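Local structure of nucleoside-diphosphate-sugar pyrophosphorylase (4EVW) at residues 21-34 with 57-70. The protein probably transfers a nucleotide onto a sugar phosphate, releasing pyrophosphate and yielding an activated nucleoside-diphosphate sugar. The protein carries 1 engineered substitution. Sequence-based numbering, arbitrary orientation.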
loop_
_atom_site.group_PDB
_atom_site.type_symbol
_atom_site.label_atom_id
_atom_site.label_comp_id
_atom_site.label_asym_id
_atom_site.label_seq_id
_atom_site.Cartn_x
_atom_site.Cartn_y
_atom_site.Cartn_z
ATOM N N PRO A 21 -11.528 -12.920 7.636
ATOM C CA PRO A 21 -11.107 -11.683 6.971
ATOM C C PRO A 21 -10.550 -12.066 5.596
ATOM O O PRO A 21 -9.974 -13.142 5.425
ATOM C CB PRO A 21 -10.057 -11.097 7.924
ATOM C CG PRO A 21 -9.667 -12.247 8.812
ATOM C CD PRO A 21 -10.938 -13.022 8.979
ATOM N N LYS A 22 -10.742 -11.188 4.622
ATOM C CA LYS A 22 -10.324 -11.443 3.252
ATOM C C LYS A 22 -8.910 -11.982 3.042
ATOM O O LYS A 22 -8.715 -12.869 2.214
ATOM C CB LYS A 22 -10.558 -10.174 2.425
ATOM C CG LYS A 22 -9.460 -9.785 1.462
ATOM C CD LYS A 22 -9.744 -8.405 0.879
ATOM C CE LYS A 22 -9.972 -7.371 1.984
ATOM N NZ LYS A 22 -8.784 -7.215 2.871
ATOM N N TYR A 23 -7.932 -11.480 3.789
ATOM C CA TYR A 23 -6.566 -11.956 3.599
ATOM C C TYR A 23 -6.342 -13.414 4.009
ATOM O O TYR A 23 -5.306 -14.001 3.684
ATOM C CB TYR A 23 -5.560 -11.037 4.307
ATOM C CG TYR A 23 -5.937 -10.626 5.708
ATOM C CD1 TYR A 23 -6.477 -9.363 5.963
ATOM C CD2 TYR A 23 -5.753 -11.495 6.780
ATOM C CE1 TYR A 23 -6.823 -8.976 7.256
ATOM C CE2 TYR A 23 -6.097 -11.119 8.079
ATOM C CZ TYR A 23 -6.631 -9.862 8.308
ATOM O OH TYR A 23 -6.976 -9.489 9.588
HETATM N N MSE A 24 -7.311 -14.003 4.710
HETATM C CA MSE A 24 -7.204 -15.404 5.118
HETATM C C MSE A 24 -7.933 -16.329 4.151
HETATM O O MSE A 24 -7.868 -17.554 4.287
HETATM C CB MSE A 24 -7.765 -15.612 6.530
HETATM C CG MSE A 24 -6.952 -14.945 7.624
HETATM SE SE MSE A 24 -7.580 -15.419 9.402
HETATM C CE MSE A 24 -6.403 -14.300 10.454
ATOM N N LEU A 25 -8.639 -15.754 3.181
ATOM C CA LEU A 25 -9.351 -16.573 2.207
ATOM C C LEU A 25 -8.316 -17.297 1.353
ATOM O O LEU A 25 -7.203 -16.802 1.167
ATOM C CB LEU A 25 -10.271 -15.706 1.342
ATOM C CG LEU A 25 -11.371 -15.014 2.162
ATOM C CD1 LEU A 25 -12.330 -14.286 1.239
ATOM C CD2 LEU A 25 -12.118 -16.060 2.994
ATOM N N GLU A 26 -8.679 -18.473 0.848
ATOM C CA GLU A 26 -7.754 -19.271 0.052
ATOM C C GLU A 26 -8.092 -19.316 -1.433
ATOM O O GLU A 26 -9.247 -19.173 -1.831
ATOM C CB GLU A 26 -7.687 -20.696 0.615
ATOM C CG GLU A 26 -7.168 -20.766 2.052
ATOM C CD GLU A 26 -7.187 -22.173 2.632
ATOM O OE1 GLU A 26 -6.642 -23.093 1.984
ATOM O OE2 GLU A 26 -7.738 -22.357 3.739
ATOM N N ALA A 27 -7.061 -19.495 -2.249
ATOM C CA ALA A 27 -7.222 -19.578 -3.689
ATOM C C ALA A 27 -6.000 -20.258 -4.285
ATOM O O ALA A 27 -4.860 -19.891 -3.991
ATOM C CB ALA A 27 -7.395 -18.180 -4.292
ATOM N N HIS A 28 -6.246 -21.273 -5.103
ATOM C CA HIS A 28 -5.175 -21.997 -5.773
ATOM C C HIS A 28 -4.078 -22.522 -4.852
ATOM O O HIS A 28 -2.901 -22.528 -5.219
ATOM C CB HIS A 28 -4.571 -21.098 -6.847
ATOM C CG HIS A 28 -5.590 -20.518 -7.777
ATOM N ND1 HIS A 28 -6.456 -21.299 -8.509
ATOM C CD2 HIS A 28 -5.888 -19.233 -8.086
ATOM C CE1 HIS A 28 -7.247 -20.523 -9.228
ATOM N NE2 HIS A 28 -6.923 -19.265 -8.990
ATOM N N GLY A 29 -4.461 -22.953 -3.654
ATOM C CA GLY A 29 -3.489 -23.513 -2.733
ATOM C C GLY A 29 -2.884 -22.624 -1.663
ATOM O O GLY A 29 -2.112 -23.108 -0.834
ATOM N N GLN A 30 -3.209 -21.336 -1.666
ATOM C CA GLN A 30 -2.663 -20.444 -0.652
ATOM C C GLN A 30 -3.562 -19.246 -0.364
ATOM O O GLN A 30 -4.422 -18.892 -1.171
ATOM C CB GLN A 30 -1.259 -19.979 -1.059
ATOM C CG GLN A 30 -1.187 -19.211 -2.362
ATOM C CD GLN A 30 0.245 -18.907 -2.774
ATOM O OE1 GLN A 30 0.483 -18.159 -3.721
ATOM N NE2 GLN A 30 1.204 -19.491 -2.064
ATOM N N THR A 31 -3.356 -18.632 0.798
ATOM C CA THR A 31 -4.149 -17.486 1.220
ATOM C C THR A 31 -3.891 -16.248 0.379
ATOM O O THR A 31 -2.830 -16.105 -0.228
ATOM C CB THR A 31 -3.877 -17.133 2.694
ATOM O OG1 THR A 31 -2.494 -16.788 2.859
ATOM C CG2 THR A 31 -4.218 -18.319 3.595
ATOM N N LEU A 32 -4.865 -15.349 0.338
ATOM C CA LEU A 32 -4.695 -14.128 -0.429
ATOM C C LEU A 32 -3.509 -13.358 0.159
ATOM O O LEU A 32 -2.792 -12.668 -0.566
ATOM C CB LEU A 32 -5.989 -13.301 -0.406
ATOM C CG LEU A 32 -7.187 -14.020 -1.052
ATOM C CD1 LEU A 32 -8.370 -13.064 -1.169
ATOM C CD2 LEU A 32 -6.798 -14.528 -2.433
ATOM N N PHE A 33 -3.283 -13.505 1.465
ATOM C CA PHE A 33 -2.151 -12.844 2.117
ATOM C C PHE A 33 -0.866 -13.292 1.431
ATOM O O PHE A 33 -0.013 -12.476 1.082
ATOM C CB PHE A 33 -2.077 -13.225 3.598
ATOM C CG PHE A 33 -0.821 -12.754 4.286
ATOM C CD1 PHE A 33 -0.694 -11.438 4.719
ATOM C CD2 PHE A 33 0.236 -13.633 4.500
ATOM C CE1 PHE A 33 0.469 -11.009 5.359
ATOM C CE2 PHE A 33 1.401 -13.210 5.138
ATOM C CZ PHE A 33 1.516 -11.896 5.569
ATOM N N GLU A 34 -0.737 -14.601 1.235
ATOM C CA GLU A 34 0.447 -15.167 0.595
ATOM C C GLU A 34 0.578 -14.746 -0.866
ATOM O O GLU A 34 1.677 -14.444 -1.334
ATOM C CB GLU A 34 0.417 -16.692 0.705
ATOM C CG GLU A 34 0.613 -17.205 2.126
ATOM C CD GLU A 34 0.172 -18.649 2.279
ATOM O OE1 GLU A 34 -1.037 -18.886 2.488
ATOM O OE2 GLU A 34 1.034 -19.546 2.174
ATOM N N TYR A 57 -9.397 -11.649 14.837
ATOM C CA TYR A 57 -9.211 -12.938 14.169
ATOM C C TYR A 57 -7.848 -13.587 14.337
ATOM O O TYR A 57 -7.435 -14.378 13.489
ATOM C CB TYR A 57 -9.491 -12.800 12.677
ATOM C CG TYR A 57 -10.890 -12.357 12.385
ATOM C CD1 TYR A 57 -11.951 -13.262 12.412
ATOM C CD2 TYR A 57 -11.164 -11.023 12.105
ATOM C CE1 TYR A 57 -13.253 -12.845 12.169
ATOM C CE2 TYR A 57 -12.457 -10.595 11.861
ATOM C CZ TYR A 57 -13.497 -11.512 11.891
ATOM O OH TYR A 57 -14.781 -11.096 11.635
ATOM N N ASP A 58 -7.153 -13.249 15.414
ATOM C CA ASP A 58 -5.837 -13.814 15.679
ATOM C C ASP A 58 -4.904 -13.580 14.492
ATOM O O ASP A 58 -4.080 -14.427 14.138
ATOM C CB ASP A 58 -5.986 -15.306 15.987
ATOM C CG ASP A 58 -6.858 -15.557 17.213
ATOM O OD1 ASP A 58 -6.506 -15.048 18.299
ATOM O OD2 ASP A 58 -7.893 -16.248 17.091
ATOM N N THR A 59 -5.032 -12.400 13.898
ATOM C CA THR A 59 -4.243 -12.028 12.732
ATOM C C THR A 59 -2.733 -11.941 12.961
ATOM O O THR A 59 -1.959 -12.356 12.096
ATOM C CB THR A 59 -4.753 -10.696 12.137
ATOM O OG1 THR A 59 -6.124 -10.851 11.750
ATOM C CG2 THR A 59 -3.942 -10.307 10.911
ATOM N N ALA A 60 -2.304 -11.417 14.107
ATOM C CA ALA A 60 -0.871 -11.315 14.375
ATOM C C ALA A 60 -0.219 -12.695 14.289
ATOM O O ALA A 60 0.851 -12.854 13.696
ATOM C CB ALA A 60 -0.626 -10.696 15.753
ATOM N N VAL A 61 -0.869 -13.694 14.882
ATOM C CA VAL A 61 -0.348 -15.056 14.850
ATOM C C VAL A 61 -0.340 -15.591 13.416
ATOM O O VAL A 61 0.641 -16.199 12.981
ATOM C CB VAL A 61 -1.188 -15.992 15.755
ATOM C CG1 VAL A 61 -0.834 -17.446 15.484
ATOM C CG2 VAL A 61 -0.930 -15.653 17.223
ATOM N N PHE A 62 -1.428 -15.357 12.685
ATOM C CA PHE A 62 -1.537 -15.800 11.294
ATOM C C PHE A 62 -0.393 -15.224 10.447
ATOM O O PHE A 62 0.291 -15.954 9.721
ATOM C CB PHE A 62 -2.893 -15.363 10.718
ATOM C CG PHE A 62 -3.008 -15.509 9.217
ATOM C CD1 PHE A 62 -3.409 -16.714 8.643
ATOM C CD2 PHE A 62 -2.734 -14.430 8.382
ATOM C CE1 PHE A 62 -3.539 -16.834 7.254
ATOM C CE2 PHE A 62 -2.857 -14.539 6.996
ATOM C CZ PHE A 62 -3.262 -15.742 6.429
ATOM N N VAL A 63 -0.184 -13.913 10.550
ATOM C CA VAL A 63 0.870 -13.246 9.789
ATOM C C VAL A 63 2.257 -13.746 10.168
ATOM O O VAL A 63 3.088 -14.003 9.299
ATOM C CB VAL A 63 0.817 -11.711 9.986
ATOM C CG1 VAL A 63 2.021 -11.040 9.316
ATOM C CG2 VAL A 63 -0.472 -11.175 9.396
ATOM N N ARG A 64 2.513 -13.881 11.464
ATOM C CA ARG A 64 3.818 -14.353 11.895
ATOM C C ARG A 64 4.093 -15.747 11.334
ATOM O O ARG A 64 5.188 -16.018 10.837
ATOM C CB ARG A 64 3.912 -14.367 13.420
ATOM C CG ARG A 64 5.306 -14.714 13.911
ATOM C CD ARG A 64 5.491 -14.389 15.383
ATOM N NE ARG A 64 5.549 -12.951 15.652
ATOM C CZ ARG A 64 6.619 -12.181 15.456
ATOM N NH1 ARG A 64 7.747 -12.697 14.983
ATOM N NH2 ARG A 64 6.565 -10.889 15.751
ATOM N N GLU A 65 3.101 -16.629 11.401
ATOM C CA GLU A 65 3.273 -17.984 10.882
ATOM C C GLU A 65 3.498 -18.002 9.372
ATOM O O GLU A 65 4.402 -18.684 8.882
ATOM C CB GLU A 65 2.058 -18.857 11.229
ATOM C CG GLU A 65 2.003 -19.302 12.687
ATOM C CD GLU A 65 0.809 -20.204 12.980
ATOM O OE1 GLU A 65 0.104 -20.591 12.026
ATOM O OE2 GLU A 65 0.576 -20.528 14.163
ATOM N N LYS A 66 2.678 -17.258 8.632
ATOM C CA LYS A 66 2.808 -17.215 7.178
ATOM C C LYS A 66 4.116 -16.565 6.732
ATOM O O LYS A 66 4.774 -17.061 5.816
ATOM C CB LYS A 66 1.626 -16.466 6.555
ATOM C CG LYS A 66 0.278 -17.144 6.754
ATOM C CD LYS A 66 0.197 -18.483 6.037
ATOM C CE LYS A 66 -1.115 -19.185 6.363
ATOM N NZ LYS A 66 -1.360 -20.382 5.512
ATOM N N ALA A 67 4.495 -15.458 7.369
ATOM C CA ALA A 67 5.740 -14.778 7.003
ATOM C C ALA A 67 6.941 -15.695 7.223
ATOM O O ALA A 67 7.853 -15.758 6.397
ATOM C CB ALA A 67 5.909 -13.501 7.827
ATOM N N THR A 68 6.943 -16.403 8.346
ATOM C CA THR A 68 8.043 -17.310 8.676
ATOM C C THR A 68 8.101 -18.402 7.627
ATOM O O THR A 68 9.162 -18.765 7.111
ATOM C CB THR A 68 7.810 -17.976 10.035
ATOM O OG1 THR A 68 7.729 -16.964 11.042
ATOM C CG2 THR A 68 8.947 -18.937 10.369
ATOM N N GLN A 69 6.933 -18.932 7.310
ATOM C CA GLN A 69 6.863 -19.989 6.341
ATOM C C GLN A 69 7.312 -19.565 4.950
ATOM O O GLN A 69 7.920 -20.356 4.233
ATOM C CB GLN A 69 5.445 -20.495 6.308
ATOM C CG GLN A 69 5.269 -21.697 5.470
ATOM C CD GLN A 69 3.876 -22.219 5.604
ATOM O OE1 GLN A 69 3.095 -21.727 6.422
ATOM N NE2 GLN A 69 3.547 -23.225 4.812
ATOM N N LEU A 70 7.004 -18.327 4.568
ATOM C CA LEU A 70 7.380 -17.814 3.253
ATOM C C LEU A 70 8.884 -17.624 3.165
ATOM O O LEU A 70 9.448 -17.507 2.077
ATOM C CB LEU A 70 6.681 -16.481 2.990
ATOM C CG LEU A 70 5.193 -16.584 2.662
ATOM C CD1 LEU A 70 4.541 -15.211 2.686
ATOM C CD2 LEU A 70 5.041 -17.226 1.297
#
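Phe62 and Phe33 both turn CG anti to the backbone N (chi1 168° and 171°), which sends their rings past each other between helix 59-70 and the start of helix 32-37. The edge of Phe62 meets the face of Phe33 in an offset edge-to-face pair, centroids 5.6 Å apart. Selenomethionine Met24, extended beyond CG, lies over one face of Phe62: CG stands 3.9 Å from the ring centroid, and SE makes a more distant Met-aromatic contact above the same face. Lys66 CG backs the opposite face. Toward the N-terminal end of helix 59-70, Pro21 CD makes a CH-pi contact over the Tyr57 ring, and Tyr23 OH and Thr59 OG1 share a 2.7 Å hydrogen bond; Thr59 OG1 also hydrogen-bonds with Val56 O. Helix 59-70 links parallel strands 49-54 and 75-80, consistent with a Rossmann-like nucleotidyltransferase fold, and Val63 and Phe33 both reach Phe51 of strand 49-54. Thr31 and Glu34 form a capping box, Glu34 N donating to Thr31 OG1. Glu34 OE1 accepts two hydrogen bonds, from Thr31 N and OG1, and Lys66 NZ adds a weak salt bridge (3.4 Å), its charge probably partly balancing the carboxylate beside a mainly aromatic and aliphatic contact.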